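Local coordinates for protein TAF6 (Antonospora locustae, PDB 4ATG) that probably helps build the general transcription factor TFIID, its HEAT-repeat C-terminal domain taking part in formation of the Taf6-Taf9 complex, at residues V102-R107 with S149-L154; E174-K177 with G181-K184; I27-L32 with L63-A68; Y44-I49 with L85-P90. All coordinates share one frame; numbering follows the deposited sequence.

Contact 1. Residues V102-R107 with S149-L154; sequences VDDDVR and SQYGAL
Arg-107 and Gly-152 mark the closest backbone approach, with Arg-107 CA 5.5 Å from Gly-152 CA where the first turn of helix 104-121 meets helix 147-160. The fit is close: a beta carbon on Gly-152 would sit only 3.4 Å from Arg-107 CD. Arg-107 runs out fully extended from CG to NE (chi2 -180°, chi3 -175°) alongside this bare backbone, and its NH1 ends 3.9 Å from Ser-149 CA. One guanidinium face has Ser-149 N above it, offset toward the rim. The charged end is spent on main-chain oxygens at and beyond the end of helix 85-97: NH1 bonds to Val-96 O, NH2 to Gly-98 O and Ile-101 O, while Ser-149 OG holds Ile-97 O. Asp-104 CG lies 4.1 Å from Tyr-151 CE2, obliquely to the ring, with carboxylate and ring planes 30° apart. Lys-184 joins the two, salt-bridged to Asp-104 OD2 and making a cation-pi contact with Tyr-151. Asp-103 is the N-cap of its helix; its OD1 takes Asp-105 N at 3.1 Å, from above the carboxylate plane. Within the all-helical HEAT-repeat domain, Val-106 packs back on helix 60-75, Tyr-151 and Leu-154 meet Leu-188 of helix 183-194, and Ala-153 rests on helix 128-140.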
loop_
_atom_site.group_PDB
_atom_site.type_symbol
_atom_site.label_atom_id
_atom_site.label_comp_id
_atom_site.label_asym_id
_atom_site.label_seq_id
_atom_site.Cartn_x
_atom_site.Cartn_y
_atom_site.Cartn_z
ATOM N N VAL A 102 -0.582 -13.677 -4.585
ATOM C CA VAL A 102 -0.586 -14.309 -5.903
ATOM C C VAL A 102 -1.176 -13.440 -7.013
ATOM O O VAL A 102 -0.925 -13.710 -8.186
ATOM C CB VAL A 102 -1.140 -15.768 -5.912
ATOM C CG1 VAL A 102 -0.234 -16.712 -5.125
ATOM C CG2 VAL A 102 -2.574 -15.838 -5.395
ATOM N N ASP A 103 -1.922 -12.376 -6.647
ATOM C CA ASP A 103 -2.581 -11.510 -7.609
ATOM C C ASP A 103 -1.774 -10.236 -7.903
ATOM O O ASP A 103 -1.568 -9.431 -7.002
ATOM C CB ASP A 103 -3.991 -11.156 -7.084
ATOM C CG ASP A 103 -4.987 -10.701 -8.134
ATOM O OD1 ASP A 103 -4.553 -10.231 -9.203
ATOM O OD2 ASP A 103 -6.203 -10.783 -7.871
ATOM N N ASP A 104 -1.372 -10.027 -9.177
ATOM C CA ASP A 104 -0.631 -8.824 -9.602
ATOM C C ASP A 104 -1.458 -7.556 -9.427
ATOM O O ASP A 104 -0.890 -6.492 -9.204
ATOM C CB ASP A 104 -0.186 -8.933 -11.071
ATOM C CG ASP A 104 1.010 -9.831 -11.307
ATOM O OD1 ASP A 104 1.698 -10.190 -10.318
ATOM O OD2 ASP A 104 1.291 -10.134 -12.475
ATOM N N ASP A 105 -2.788 -7.661 -9.580
ATOM C CA ASP A 105 -3.706 -6.525 -9.432
ATOM C C ASP A 105 -3.677 -5.956 -8.006
ATOM O O ASP A 105 -3.863 -4.750 -7.827
ATOM C CB ASP A 105 -5.138 -6.938 -9.801
ATOM C CG ASP A 105 -5.367 -7.106 -11.290
ATOM O OD1 ASP A 105 -4.515 -6.633 -12.082
ATOM O OD2 ASP A 105 -6.414 -7.676 -11.666
ATOM N N VAL A 106 -3.448 -6.811 -7.007
ATOM C CA VAL A 106 -3.347 -6.364 -5.605
ATOM C C VAL A 106 -2.094 -5.504 -5.457
ATOM O O VAL A 106 -2.142 -4.428 -4.877
ATOM C CB VAL A 106 -3.338 -7.555 -4.604
ATOM C CG1 VAL A 106 -2.970 -7.093 -3.186
ATOM C CG2 VAL A 106 -4.679 -8.277 -4.611
ATOM N N ARG A 107 -0.980 -5.991 -5.988
ATOM C CA ARG A 107 0.304 -5.303 -5.904
ATOM C C ARG A 107 0.223 -3.934 -6.563
ATOM O O ARG A 107 0.682 -2.951 -5.987
ATOM C CB ARG A 107 1.397 -6.126 -6.576
ATOM C CG ARG A 107 1.606 -7.491 -5.935
ATOM C CD ARG A 107 2.707 -8.256 -6.652
ATOM N NE ARG A 107 2.843 -9.616 -6.125
ATOM C CZ ARG A 107 3.514 -9.940 -5.025
ATOM N NH1 ARG A 107 4.143 -9.011 -4.322
ATOM N NH2 ARG A 107 3.556 -11.196 -4.617
ATOM N N SER A 149 7.532 -10.439 -6.170
ATOM C CA SER A 149 7.914 -9.390 -5.209
ATOM C C SER A 149 8.713 -8.287 -5.902
ATOM O O SER A 149 8.420 -7.108 -5.717
ATOM C CB SER A 149 8.727 -9.975 -4.057
ATOM O OG SER A 149 7.883 -10.689 -3.172
ATOM N N GLN A 150 9.719 -8.675 -6.713
ATOM C CA GLN A 150 10.565 -7.739 -7.450
ATOM C C GLN A 150 9.743 -6.952 -8.466
ATOM O O GLN A 150 10.011 -5.772 -8.676
ATOM C CB GLN A 150 11.685 -8.496 -8.179
ATOM C CG GLN A 150 12.717 -9.130 -7.229
ATOM C CD GLN A 150 13.667 -10.020 -7.992
ATOM O OE1 GLN A 150 13.461 -10.333 -9.168
ATOM N NE2 GLN A 150 14.733 -10.454 -7.337
ATOM N N TYR A 151 8.741 -7.608 -9.082
ATOM C CA TYR A 151 7.835 -6.987 -10.058
ATOM C C TYR A 151 6.997 -5.909 -9.372
ATOM O O TYR A 151 6.829 -4.822 -9.923
ATOM C CB TYR A 151 6.926 -8.041 -10.706
ATOM C CG TYR A 151 5.882 -7.460 -11.625
ATOM C CD1 TYR A 151 6.196 -7.111 -12.936
ATOM C CD2 TYR A 151 4.575 -7.265 -11.191
ATOM C CE1 TYR A 151 5.238 -6.563 -13.788
ATOM C CE2 TYR A 151 3.615 -6.696 -12.028
ATOM C CZ TYR A 151 3.951 -6.359 -13.329
ATOM O OH TYR A 151 3.007 -5.844 -14.180
ATOM N N GLY A 152 6.427 -6.235 -8.212
ATOM C CA GLY A 152 5.629 -5.258 -7.466
ATOM C C GLY A 152 6.488 -4.054 -7.120
ATOM O O GLY A 152 6.092 -2.909 -7.368
ATOM N N ALA A 153 7.691 -4.308 -6.579
ATOM C CA ALA A 153 8.638 -3.249 -6.185
ATOM C C ALA A 153 8.995 -2.351 -7.371
ATOM O O ALA A 153 8.897 -1.135 -7.247
ATOM C CB ALA A 153 9.888 -3.854 -5.584
ATOM N N LEU A 154 9.341 -2.945 -8.534
ATOM C CA LEU A 154 9.660 -2.170 -9.736
ATOM C C LEU A 154 8.443 -1.400 -10.268
ATOM O O LEU A 154 8.585 -0.234 -10.641
ATOM C CB LEU A 154 10.236 -3.072 -10.851
ATOM C CG LEU A 154 10.679 -2.317 -12.129
ATOM C CD1 LEU A 154 11.710 -1.205 -11.821
ATOM C CD2 LEU A 154 11.208 -3.277 -13.172
#

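Contact 2. Residues E174-K177 with G181-K184; sequences EEYK and GKKK
Tyr-176 holds the turn to Gly-181 and Lys-182 at two points, one through its backbone and one through its side chain. Its carbonyl O accepts Gly-181 N at 2.9 Å, five residues further on, with the donor tilted 30° from the carbonyl plane. Its hydroxyl accepts the next amide: Lys-182 N lies 3.2 Å from Tyr-176 OH, with an N-H...O angle of 147°. The same hydroxyl is bonded to Gln-150 OE1, which as an amide oxygen can only accept, leaving OH to donate there. With CG placed opposite the backbone N (chi1 -179°), the ring is carried along the turn until CE2 stands 3.6 Å from Gly-181 N; Trp-140 stacks with this ring. The arrangement is a helix end closed by a left-handed glycine: Gly-181, with positive phi, is the first residue to leave the helical path of 162-179, and Lys-182 at once becomes the N-cap of helix 183-194, in a tight helix-to-helix connection. A phenylalanine in place of Tyr-176 would probably leave Lys-182 N and Gln-150 OE1 without their shared hydroxyl, freeing the turn to shift. Lys-182 CB touches Tyr-176 OH at 3.3 Å, and the chain then bends at chi2 and leads off, crossing the tyrosine at about a right angle. Lys-177 NZ makes a weak salt bridge to Glu-174 OE2 at 3.3 Å, one turn back. Beyond the turn, Lys-184 N is taken by Glu-147 OE2, and Lys-184 NZ pairs with Asp-148.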
loop_
_atom_site.group_PDB
_atom_site.type_symbol
_atom_site.label_atom_id
_atom_site.label_comp_id
_atom_site.label_asym_id
_atom_site.label_seq_id
_atom_site.Cartn_x
_atom_site.Cartn_y
_atom_site.Cartn_z
ATOM N N GLU A 174 20.837 -2.216 -15.678
ATOM C CA GLU A 174 21.833 -3.144 -16.220
ATOM C C GLU A 174 22.295 -4.190 -15.189
ATOM O O GLU A 174 22.410 -5.366 -15.540
ATOM C CB GLU A 174 22.983 -2.415 -16.928
ATOM C CG GLU A 174 22.573 -1.725 -18.224
ATOM C CD GLU A 174 21.720 -2.512 -19.213
ATOM O OE1 GLU A 174 22.111 -3.641 -19.588
ATOM O OE2 GLU A 174 20.649 -1.993 -19.608
ATOM N N GLU A 175 22.454 -3.791 -13.905
ATOM C CA GLU A 175 22.817 -4.729 -12.837
ATOM C C GLU A 175 21.689 -5.745 -12.623
ATOM O O GLU A 175 21.967 -6.933 -12.491
ATOM C CB GLU A 175 23.172 -4.004 -11.527
ATOM C CG GLU A 175 23.589 -4.944 -10.397
ATOM C CD GLU A 175 23.904 -4.351 -9.037
ATOM O OE1 GLU A 175 23.768 -3.118 -8.862
ATOM O OE2 GLU A 175 24.265 -5.136 -8.130
ATOM N N TYR A 176 20.426 -5.291 -12.631
ATOM C CA TYR A 176 19.300 -6.206 -12.469
ATOM C C TYR A 176 19.310 -7.276 -13.574
ATOM O O TYR A 176 19.241 -8.475 -13.286
ATOM C CB TYR A 176 17.932 -5.468 -12.456
ATOM C CG TYR A 176 16.833 -6.485 -12.260
ATOM C CD1 TYR A 176 16.520 -6.958 -10.987
ATOM C CD2 TYR A 176 16.247 -7.125 -13.354
ATOM C CE1 TYR A 176 15.601 -7.984 -10.805
ATOM C CE2 TYR A 176 15.364 -8.185 -13.184
ATOM C CZ TYR A 176 15.068 -8.632 -11.908
ATOM O OH TYR A 176 14.188 -9.667 -11.729
ATOM N N LYS A 177 19.392 -6.820 -14.829
ATOM C CA LYS A 177 19.381 -7.683 -16.000
ATOM C C LYS A 177 20.509 -8.694 -15.985
ATOM O O LYS A 177 20.273 -9.856 -16.300
ATOM C CB LYS A 177 19.396 -6.860 -17.291
ATOM C CG LYS A 177 18.094 -6.086 -17.538
ATOM C CD LYS A 177 18.123 -5.495 -18.940
ATOM C CE LYS A 177 17.345 -4.221 -19.069
ATOM N NZ LYS A 177 17.748 -3.468 -20.285
ATOM N N GLY A 181 17.667 -10.928 -13.563
ATOM C CA GLY A 181 17.031 -11.132 -14.861
ATOM C C GLY A 181 15.775 -11.975 -14.915
ATOM O O GLY A 181 15.626 -12.776 -15.837
ATOM N N LYS A 182 14.855 -11.807 -13.953
ATOM C CA LYS A 182 13.581 -12.539 -13.999
ATOM C C LYS A 182 12.749 -11.915 -15.119
ATOM O O LYS A 182 12.616 -10.690 -15.174
ATOM C CB LYS A 182 12.857 -12.543 -12.641
ATOM C CG LYS A 182 13.527 -13.427 -11.572
ATOM C CD LYS A 182 13.378 -14.931 -11.856
ATOM C CE LYS A 182 14.198 -15.767 -10.909
ATOM N NZ LYS A 182 14.306 -17.177 -11.370
ATOM N N LYS A 183 12.310 -12.752 -16.079
ATOM C CA LYS A 183 11.602 -12.354 -17.304
ATOM C C LYS A 183 10.443 -11.375 -17.125
ATOM O O LYS A 183 10.356 -10.396 -17.869
ATOM C CB LYS A 183 11.176 -13.582 -18.132
ATOM C CG LYS A 183 12.339 -14.462 -18.623
ATOM C CD LYS A 183 13.075 -13.882 -19.836
ATOM C CE LYS A 183 14.310 -14.680 -20.174
ATOM N NZ LYS A 183 15.111 -14.030 -21.245
ATOM N N LYS A 184 9.574 -11.613 -16.132
ATOM C CA LYS A 184 8.431 -10.735 -15.870
ATOM C C LYS A 184 8.910 -9.344 -15.427
ATOM O O LYS A 184 8.257 -8.339 -15.730
ATOM C CB LYS A 184 7.523 -11.359 -14.805
ATOM C CG LYS A 184 6.140 -10.745 -14.700
ATOM C CD LYS A 184 5.578 -10.996 -13.314
ATOM C CE LYS A 184 4.095 -11.181 -13.363
ATOM N NZ LYS A 184 3.570 -11.639 -12.058
#

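Contact 3. Residues I27-L32 with L63-A68; sequences IAIECL and LKTCIA
In Ile-29, CG1 is turned opposite the carbonyl carbon (chi1 -68°) and the chain then runs on extended (chi2 165°), which carries CD1 across to the methyl of Ala-68. CD1 comes 3.7 Å from Ala-68 CB; CG1 of the same arm follows at 4.1 Å and the other branch, CG2, at 4.2 Å from Ala-68 CB. One small methyl is thus met by three carbons of a single branched side chain. A second, lighter touch is between Ile-29 CD1 and Thr-65 CG2, 4.2 Å apart, one turn back along helix 60-75. Thr-65 OG1 bonds to Glu-61 O within its own helix, and it is the methyl CG2 that meets Ile-29. The small alanine is consistent with the near approach of the backbones, Ile-29 CA lying 6.5 Å from Ala-68 CA. The contact joins helix 25-34 to helix 60-75, two helices of the HEAT-repeat array with helix 42-55 between them in sequence; Leu-32 and Cys-66 both pack against that intervening helix. Polar ties appear just beyond, where Ser-72 OG bonds to Ile-29 O and Asn-76 ND2 to Leu-32 O. Between the two segments themselves no hydrogen bond forms, and the chemistry is entirely that of aliphatic carbon on aliphatic carbon, which implies van der Waals contact with little directional preference.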
loop_
_atom_site.group_PDB
_atom_site.type_symbol
_atom_site.label_atom_id
_atom_site.label_comp_id
_atom_site.label_asym_id
_atom_site.label_seq_id
_atom_site.Cartn_x
_atom_site.Cartn_y
_atom_site.Cartn_z
ATOM N N ILE A 27 -20.176 -0.295 1.079
ATOM C CA ILE A 27 -20.776 0.661 2.029
ATOM C C ILE A 27 -19.723 1.031 3.068
ATOM O O ILE A 27 -19.548 2.223 3.357
ATOM C CB ILE A 27 -22.064 0.071 2.692
ATOM C CG1 ILE A 27 -23.113 -0.260 1.617
ATOM C CG2 ILE A 27 -22.641 1.073 3.711
ATOM C CD1 ILE A 27 -24.275 -1.164 2.102
ATOM N N ALA A 28 -18.992 0.030 3.609
ATOM C CA ALA A 28 -17.919 0.297 4.589
ATOM C C ALA A 28 -16.839 1.227 4.001
ATOM O O ALA A 28 -16.386 2.155 4.673
ATOM C CB ALA A 28 -17.280 -1.022 5.038
ATOM N N ILE A 29 -16.445 0.997 2.740
ATOM C CA ILE A 29 -15.440 1.840 2.052
ATOM C C ILE A 29 -15.990 3.264 1.957
ATOM O O ILE A 29 -15.277 4.223 2.273
ATOM C CB ILE A 29 -15.086 1.233 0.659
ATOM C CG1 ILE A 29 -14.310 -0.101 0.827
ATOM C CG2 ILE A 29 -14.286 2.218 -0.207
ATOM C CD1 ILE A 29 -14.242 -0.966 -0.469
ATOM N N GLU A 30 -17.269 3.407 1.553
ATOM C CA GLU A 30 -17.886 4.751 1.480
ATOM C C GLU A 30 -17.924 5.404 2.867
ATOM O O GLU A 30 -17.616 6.596 2.979
ATOM C CB GLU A 30 -19.314 4.695 0.890
ATOM C CG GLU A 30 -19.995 6.061 0.776
ATOM C CD GLU A 30 -19.532 7.023 -0.309
ATOM O OE1 GLU A 30 -18.489 6.762 -0.954
ATOM O OE2 GLU A 30 -20.215 8.056 -0.502
ATOM N N CYS A 31 -18.367 4.655 3.918
ATOM C CA CYS A 31 -18.444 5.202 5.285
ATOM C C CYS A 31 -17.122 5.787 5.737
ATOM O O CYS A 31 -17.130 6.833 6.370
ATOM C CB CYS A 31 -18.928 4.159 6.289
ATOM S SG CYS A 31 -20.669 3.705 6.094
ATOM N N LEU A 32 -16.007 5.077 5.502
ATOM C CA LEU A 32 -14.699 5.548 5.976
ATOM C C LEU A 32 -14.171 6.756 5.208
ATOM O O LEU A 32 -13.307 7.455 5.720
ATOM C CB LEU A 32 -13.659 4.420 6.078
ATOM C CG LEU A 32 -13.944 3.302 7.118
ATOM C CD1 LEU A 32 -12.669 2.585 7.488
ATOM C CD2 LEU A 32 -14.661 3.826 8.345
ATOM N N LEU A 63 -7.866 -8.258 0.354
ATOM C CA LEU A 63 -6.722 -7.330 0.264
ATOM C C LEU A 63 -7.117 -6.055 -0.461
ATOM O O LEU A 63 -6.759 -4.959 -0.022
ATOM C CB LEU A 63 -5.525 -7.986 -0.449
ATOM C CG LEU A 63 -4.833 -9.155 0.285
ATOM C CD1 LEU A 63 -3.751 -9.734 -0.557
ATOM C CD2 LEU A 63 -4.237 -8.728 1.597
ATOM N N LYS A 64 -7.897 -6.188 -1.551
ATOM C CA LYS A 64 -8.372 -5.012 -2.295
ATOM C C LYS A 64 -9.262 -4.117 -1.446
ATOM O O LYS A 64 -9.134 -2.891 -1.520
ATOM C CB LYS A 64 -9.103 -5.418 -3.571
ATOM C CG LYS A 64 -8.171 -5.993 -4.621
ATOM C CD LYS A 64 -8.975 -6.377 -5.856
ATOM C CE LYS A 64 -8.179 -7.268 -6.778
ATOM N NZ LYS A 64 -9.036 -7.807 -7.860
ATOM N N THR A 65 -10.145 -4.713 -0.624
ATOM C CA THR A 65 -11.003 -3.957 0.314
ATOM C C THR A 65 -10.148 -3.220 1.338
ATOM O O THR A 65 -10.426 -2.062 1.606
ATOM C CB THR A 65 -12.024 -4.897 0.996
ATOM O OG1 THR A 65 -12.823 -5.471 -0.034
ATOM C CG2 THR A 65 -12.964 -4.165 1.956
ATOM N N CYS A 66 -9.099 -3.868 1.881
ATOM C CA CYS A 66 -8.196 -3.247 2.878
ATOM C C CYS A 66 -7.496 -2.034 2.312
ATOM O O CYS A 66 -7.457 -0.990 2.957
ATOM C CB CYS A 66 -7.200 -4.270 3.398
ATOM S SG CYS A 66 -7.957 -5.545 4.437
ATOM N N ILE A 67 -6.990 -2.157 1.082
ATOM C CA ILE A 67 -6.305 -1.056 0.390
ATOM C C ILE A 67 -7.281 0.097 0.177
ATOM O O ILE A 67 -6.924 1.254 0.393
ATOM C CB ILE A 67 -5.700 -1.602 -0.941
ATOM C CG1 ILE A 67 -4.561 -2.612 -0.638
ATOM C CG2 ILE A 67 -5.182 -0.441 -1.832
ATOM C CD1 ILE A 67 -4.260 -3.624 -1.869
ATOM N N ALA A 68 -8.520 -0.218 -0.245
ATOM C CA ALA A 68 -9.570 0.791 -0.491
ATOM C C ALA A 68 -9.970 1.481 0.797
ATOM O O ALA A 68 -10.211 2.679 0.759
ATOM C CB ALA A 68 -10.785 0.146 -1.154
#

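Contact 4. Residues Y44-I49 with L85-P90; sequences YFIQHI and LHQILP
Ile-46 meets Ile-88 and Gln-87 where helix 42-55 packs on helix 85-97, a helix-on-helix contact within the all-helical stack of the HEAT-repeat domain. The backbones stay moderately apart, Ile-46 CA lying 6.8 Å from Ile-88 CA, and side chains bridge the distance. The apolar part is isoleucine against isoleucine. The side chain of Ile-46 sets off toward the facing helix, with CG1 opposite its carbonyl carbon (chi1 -64°), and its CD1 comes 3.8 Å from Ile-88 CG1 and 3.9 Å from Ile-88 CD1. Ile-88 leaves its backbone more obliquely and reaches in with its longer branch, so the two side chains cross at about a right angle with their ethyl arms touching. An alanine here in place of Ile-46 would probably open a gap facing the CG1-CD1 arm of Ile-88 and strip Gln-87 CB of its apolar neighbour. Around this pair the packing continues: Tyr-84 touches Ile-46, Ile-81 and Ile-117 touch Ile-88, and elsewhere on helix 42-55, Phe-45 meets Phe-13 of helix 7-20, the ring planes at about 45°. The mixed part belongs to Gln-87, at the more exposed margin. Its chain is extended beyond CG and crosses Ile-46 at about a right angle, lending carbon rather than a polar bond: its CB lies 3.8 Å from Ile-46 CG2. Of the amide only the oxygen reaches the same methyl, Gln-87 OE1 standing 3.8 Å from Ile-46 CG2.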
loop_
_atom_site.group_PDB
_atom_site.type_symbol
_atom_site.label_atom_id
_atom_site.label_comp_id
_atom_site.label_asym_id
_atom_site.label_seq_id
_atom_site.Cartn_x
_atom_site.Cartn_y
_atom_site.Cartn_z
ATOM N N TYR A 44 -7.254 2.538 15.402
ATOM C CA TYR A 44 -7.783 1.183 15.568
ATOM C C TYR A 44 -8.128 0.559 14.214
ATOM O O TYR A 44 -7.867 -0.624 14.005
ATOM C CB TYR A 44 -8.965 1.182 16.538
ATOM C CG TYR A 44 -8.546 1.616 17.928
ATOM C CD1 TYR A 44 -7.542 0.940 18.619
ATOM C CD2 TYR A 44 -9.075 2.763 18.512
ATOM C CE1 TYR A 44 -7.077 1.396 19.847
ATOM C CE2 TYR A 44 -8.679 3.176 19.784
ATOM C CZ TYR A 44 -7.701 2.470 20.462
ATOM O OH TYR A 44 -7.300 2.883 21.710
ATOM N N PHE A 45 -8.683 1.359 13.287
ATOM C CA PHE A 45 -8.978 0.847 11.940
ATOM C C PHE A 45 -7.660 0.436 11.278
ATOM O O PHE A 45 -7.569 -0.651 10.725
ATOM C CB PHE A 45 -9.672 1.918 11.086
ATOM C CG PHE A 45 -11.161 2.070 11.328
ATOM C CD1 PHE A 45 -12.012 0.967 11.254
ATOM C CD2 PHE A 45 -11.726 3.323 11.489
ATOM C CE1 PHE A 45 -13.399 1.110 11.428
ATOM C CE2 PHE A 45 -13.120 3.472 11.636
ATOM C CZ PHE A 45 -13.938 2.362 11.647
ATOM N N ILE A 46 -6.640 1.293 11.362
ATOM C CA ILE A 46 -5.333 0.999 10.768
ATOM C C ILE A 46 -4.705 -0.230 11.402
ATOM O O ILE A 46 -4.203 -1.085 10.682
ATOM C CB ILE A 46 -4.395 2.227 10.786
ATOM C CG1 ILE A 46 -4.973 3.348 9.905
ATOM C CG2 ILE A 46 -2.966 1.837 10.326
ATOM C CD1 ILE A 46 -4.464 4.654 10.258
ATOM N N GLN A 47 -4.753 -0.343 12.735
ATOM C CA GLN A 47 -4.205 -1.532 13.418
ATOM C C GLN A 47 -4.943 -2.807 12.961
ATOM O O GLN A 47 -4.290 -3.804 12.636
ATOM C CB GLN A 47 -4.296 -1.361 14.957
ATOM C CG GLN A 47 -3.582 -2.439 15.757
ATOM C CD GLN A 47 -4.204 -2.666 17.119
ATOM O OE1 GLN A 47 -4.958 -1.838 17.660
ATOM N NE2 GLN A 47 -3.899 -3.807 17.710
ATOM N N HIS A 48 -6.303 -2.794 12.914
ATOM C CA HIS A 48 -7.051 -3.995 12.478
ATOM C C HIS A 48 -6.784 -4.333 11.031
ATOM O O HIS A 48 -6.578 -5.507 10.693
ATOM C CB HIS A 48 -8.571 -3.839 12.671
ATOM C CG HIS A 48 -9.364 -4.976 12.080
ATOM N ND1 HIS A 48 -9.579 -6.147 12.784
ATOM C CD2 HIS A 48 -9.944 -5.090 10.860
ATOM C CE1 HIS A 48 -10.302 -6.921 11.987
ATOM N NE2 HIS A 48 -10.546 -6.328 10.819
ATOM N N ILE A 49 -6.876 -3.319 10.159
ATOM C CA ILE A 49 -6.695 -3.528 8.721
ATOM C C ILE A 49 -5.293 -4.100 8.460
ATOM O O ILE A 49 -5.185 -5.051 7.692
ATOM C CB ILE A 49 -7.010 -2.254 7.876
ATOM C CG1 ILE A 49 -8.511 -1.882 7.975
ATOM C CG2 ILE A 49 -6.627 -2.463 6.406
ATOM C CD1 ILE A 49 -8.798 -0.300 7.660
ATOM N N LEU A 85 0.332 8.107 8.633
ATOM C CA LEU A 85 0.949 7.698 7.363
ATOM C C LEU A 85 2.112 6.744 7.596
ATOM O O LEU A 85 2.361 5.879 6.763
ATOM C CB LEU A 85 1.428 8.922 6.568
ATOM C CG LEU A 85 0.301 9.872 6.113
ATOM C CD1 LEU A 85 0.882 11.110 5.537
ATOM C CD2 LEU A 85 -0.632 9.185 5.063
ATOM N N HIS A 86 2.812 6.886 8.723
ATOM C CA HIS A 86 3.938 6.016 9.084
ATOM C C HIS A 86 3.521 4.562 9.338
ATOM O O HIS A 86 4.352 3.660 9.222
ATOM C CB HIS A 86 4.741 6.596 10.256
ATOM C CG HIS A 86 4.142 6.331 11.601
ATOM N ND1 HIS A 86 2.991 6.984 12.026
ATOM C CD2 HIS A 86 4.556 5.495 12.578
ATOM C CE1 HIS A 86 2.753 6.535 13.250
ATOM N NE2 HIS A 86 3.660 5.627 13.622
ATOM N N GLN A 87 2.262 4.343 9.702
ATOM C CA GLN A 87 1.664 3.002 9.896
ATOM C C GLN A 87 0.997 2.473 8.609
ATOM O O GLN A 87 1.061 1.275 8.311
ATOM C CB GLN A 87 0.608 3.038 11.004
ATOM C CG GLN A 87 1.157 3.397 12.381
ATOM C CD GLN A 87 0.061 3.642 13.390
ATOM O OE1 GLN A 87 -1.135 3.638 13.081
ATOM N NE2 GLN A 87 0.448 3.904 14.622
ATOM N N ILE A 88 0.349 3.350 7.848
ATOM C CA ILE A 88 -0.312 2.944 6.586
ATOM C C ILE A 88 0.705 2.515 5.523
ATOM O O ILE A 88 0.519 1.487 4.848
ATOM C CB ILE A 88 -1.216 4.098 6.051
ATOM C CG1 ILE A 88 -2.422 4.329 7.011
ATOM C CG2 ILE A 88 -1.737 3.788 4.596
ATOM C CD1 ILE A 88 -3.232 5.636 6.696
ATOM N N LEU A 89 1.745 3.333 5.328
ATOM C CA LEU A 89 2.723 3.083 4.259
ATOM C C LEU A 89 3.373 1.691 4.308
ATOM O O LEU A 89 3.288 0.997 3.287
ATOM C CB LEU A 89 3.769 4.206 4.203
ATOM C CG LEU A 89 3.465 5.367 3.280
ATOM C CD1 LEU A 89 4.449 6.502 3.538
ATOM C CD2 LEU A 89 3.601 4.941 1.801
ATOM N N PRO A 90 3.920 1.202 5.450
ATOM C CA PRO A 90 4.504 -0.152 5.445
ATOM C C PRO A 90 3.468 -1.254 5.198
ATOM O O PRO A 90 3.801 -2.234 4.551
ATOM C CB PRO A 90 5.214 -0.264 6.800
ATOM C CG PRO A 90 4.599 0.735 7.652
ATOM C CD PRO A 90 4.120 1.855 6.763
#

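In the fold
Contacts 1 and 4 are buried, on opposite sides of the chain's centre, whereas contacts 3 and 2 are partly buried, contact 2 lying farthest out, its centre about 24 Å from the chain's. No two contacts share a helix, the eight segments lying on eight different ones. Contacts 3 and 4 adjoin through Cys-66 on Ile-49 and Leu-32 on Phe-45, and interleave along the chain; both rest mainly on aliphatic side chains. Contact 3 also touches contact 1, through Leu-63 and Ile-67 on Val-106. Contacts 1 and 2 are linked by polar groups instead, Gln-150 to Tyr-176 and Asp-104 to Lys-184. The chemistry thus changes along the array, from methyl packing to charges, amides and main-chain bonds toward the C-terminal helices.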